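Local coordinates for conserved hypothetical protein (Sulfolobus solfataricus, PDB 2FNA) that is an archaeal AAA+ ATPase that binds ADP and magnesium and probably hydrolyses ATP, though its cellular role is not established, at residues Val150-Arg153 / Gly154-Leu157. Numbering follows the deposited sequence.
Sequences VKLR and GVNL. With EDO (1,2-ethanediol), chain I.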
ATOM      1  N   VAL A 150      -1.702  -3.363  12.124  1.00 30.23           N
ATOM      2  CA  VAL A 150      -1.094  -2.887  13.356  1.00 29.87           C
ATOM      3  C   VAL A 150      -2.148  -2.252  14.275  1.00 33.16           C
ATOM      4  O   VAL A 150      -2.091  -2.357  15.513  1.00 30.32           O
ATOM      5  CB  VAL A 150      -0.046  -1.787  13.058  1.00 30.58           C
ATOM      6  CG1 VAL A 150       0.373  -1.114  14.322  1.00 36.70           C
ATOM      7  CG2 VAL A 150       1.171  -2.366  12.361  1.00 35.96           C
ATOM      8  N   LYS A 151      -3.080  -1.561  13.642  1.00 29.97           N
ATOM      9  CA  LYS A 151      -4.204  -0.901  14.335  1.00 32.26           C
ATOM     10  C   LYS A 151      -5.232  -1.886  14.861  1.00 32.04           C
ATOM     11  O   LYS A 151      -6.062  -1.533  15.689  1.00 36.37           O
ATOM     12  CB  LYS A 151      -4.890   0.043  13.369  1.00 28.51           C
ATOM     13  CG  LYS A 151      -4.031   1.176  12.856  1.00 30.60           C
ATOM     14  CD  LYS A 151      -4.688   1.798  11.630  1.00 32.33           C
ATOM     15  CE  LYS A 151      -3.921   3.009  11.106  1.00 35.58           C
ATOM     16  NZ  LYS A 151      -4.705   3.674  10.016  1.00 30.72           N
ATOM     17  N   LEU A 152      -5.197  -3.121  14.376  1.00 34.65           N
ATOM     18  CA  LEU A 152      -6.088  -4.163  14.877  1.00 33.12           C
ATOM     19  C   LEU A 152      -5.511  -4.810  16.180  1.00 34.60           C
ATOM     20  O   LEU A 152      -5.107  -5.985  16.212  1.00 31.30           O
ATOM     21  CB  LEU A 152      -6.321  -5.193  13.777  1.00 33.20           C
ATOM     22  CG  LEU A 152      -7.314  -6.337  14.021  1.00 26.23           C
ATOM     23  CD1 LEU A 152      -8.740  -5.875  13.988  1.00 32.51           C
ATOM     24  CD2 LEU A 152      -7.123  -7.406  12.978  1.00 30.07           C
ATOM     25  N   ARG A 153      -5.533  -4.023  17.251  1.00 35.85           N
ATOM     26  CA  ARG A 153      -4.745  -4.268  18.452  1.00 36.82           C
ATOM     27  C   ARG A 153      -5.232  -5.429  19.262  1.00 37.94           C
ATOM     28  O   ARG A 153      -4.462  -6.011  20.027  1.00 42.41           O
ATOM     29  CB  ARG A 153      -4.773  -3.065  19.378  1.00 38.57           C
ATOM     30  CG  ARG A 153      -4.392  -1.743  18.785  1.00 44.76           C
ATOM     31  CD  ARG A 153      -2.920  -1.462  18.897  1.00 50.57           C
ATOM     32  NE  ARG A 153      -2.596  -0.217  18.210  1.00 54.12           N
ATOM     33  CZ  ARG A 153      -1.378   0.119  17.785  1.00 54.01           C
ATOM     34  NH1 ARG A 153      -0.339  -0.698  17.937  1.00 54.26           N
ATOM     35  NH2 ARG A 153      -1.205   1.281  17.180  1.00 58.80           N
ATOM     36  N   GLY A 154      -6.514  -5.745  19.135  1.00 36.63           N
ATOM     37  CA  GLY A 154      -7.112  -6.808  19.915  1.00 36.91           C
ATOM     38  C   GLY A 154      -7.103  -8.185  19.291  1.00 35.80           C
ATOM     39  O   GLY A 154      -7.700  -9.107  19.829  1.00 35.53           O
ATOM     40  N   VAL A 155      -6.427  -8.325  18.152  1.00 36.88           N
ATOM     41  CA  VAL A 155      -6.267  -9.606  17.495  1.00 36.83           C
ATOM     42  C   VAL A 155      -4.794  -9.754  17.113  1.00 37.03           C
ATOM     43  O   VAL A 155      -4.217  -8.840  16.550  1.00 38.83           O
ATOM     44  CB  VAL A 155      -7.113  -9.650  16.214  1.00 39.92           C
ATOM     45  CG1 VAL A 155      -6.876 -10.915  15.429  1.00 40.03           C
ATOM     46  CG2 VAL A 155      -8.575  -9.506  16.548  1.00 44.68           C
ATOM     47  N   ASN A 156      -4.217 -10.921  17.379  1.00 36.40           N
ATOM     48  CA  ASN A 156      -2.909 -11.288  16.848  1.00 35.07           C
ATOM     49  C   ASN A 156      -3.011 -12.382  15.780  1.00 35.49           C
ATOM     50  O   ASN A 156      -3.190 -13.556  16.104  1.00 34.82           O
ATOM     51  CB  ASN A 156      -1.974 -11.730  17.982  1.00 33.17           C
ATOM     52  CG  ASN A 156      -0.582 -12.082  17.482  1.00 33.54           C
ATOM     53  OD1 ASN A 156      -0.226 -11.748  16.359  1.00 31.23           O
ATOM     54  ND2 ASN A 156       0.214 -12.753  18.324  1.00 35.20           N
ATOM     55  N   LEU A 157      -2.864 -11.986  14.509  1.00 33.57           N
ATOM     56  CA  LEU A 157      -2.982 -12.914  13.395  1.00 33.14           C
ATOM     57  C   LEU A 157      -1.698 -13.657  13.077  1.00 32.56           C
ATOM     58  O   LEU A 157      -1.710 -14.573  12.261  1.00 34.60           O
ATOM     59  CB  LEU A 157      -3.440 -12.175  12.142  1.00 36.68           C
ATOM     60  CG  LEU A 157      -4.826 -11.521  12.208  1.00 40.18           C
ATOM     61  CD1 LEU A 157      -5.039 -10.690  10.922  1.00 42.55           C
ATOM     62  CD2 LEU A 157      -5.933 -12.536  12.380  1.00 35.02           C
TER
HETATM   63  C1  EDO I 505       4.004 -12.508  18.085  1.00 54.45           C
HETATM   64  O1  EDO I 505       3.012 -13.575  18.239  1.00 43.99           O
HETATM   65  C2  EDO I 505       5.199 -12.617  19.048  1.00 52.97           C
HETATM   66  O2  EDO I 505       6.190 -11.571  18.864  1.00 56.11           O
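L152 and V155 meet at the two ends of a type I beta turn, in the loop that carries the chain from strand 139-144 to helix 158-167. The backbone closure is loose: V155 N donates to L152 O over 3.3 Å, a weak bond although nearly straight at 164°. Just before it, R153 N reaches back to K151 O in a second weak bond, making L152 the centre of an inverse gamma turn that runs directly into the beta turn.

An apolar contact accompanies this closure. With CG anti to the backbone N (chi1 -175°), the L152 side chain is carried toward V155 and sets CD2 against V155 CB at 3.9 Å, the two side chains crossing at a slant. The same methyl comes within 4.4 Å of L157 CD1, a looser touch. Helix 74-91 receives this cluster, F77 meeting both leucines and Y74 meeting V155.

The polar side chains fold back or reach past the turn. R153 bends at chi2 (-90°), folding its guanidinium back until one face, near its rim, covers V150 O, which lies 3.2 Å above the plane. N156 divides its amide: OD1 caps L158 N at the start of helix 158-167, while ND2 donates to O1 of an ethanediol molecule, probably from the crystallisation liquor, at 2.9 Å.

With only weak hydrogen bonds closing the two turns, their shape probably owes much to the leucine-valine contact and the packing against helix 74-91, while the bond from N156 OD1 to L158 N helps hold the chain where it turns into the next helix.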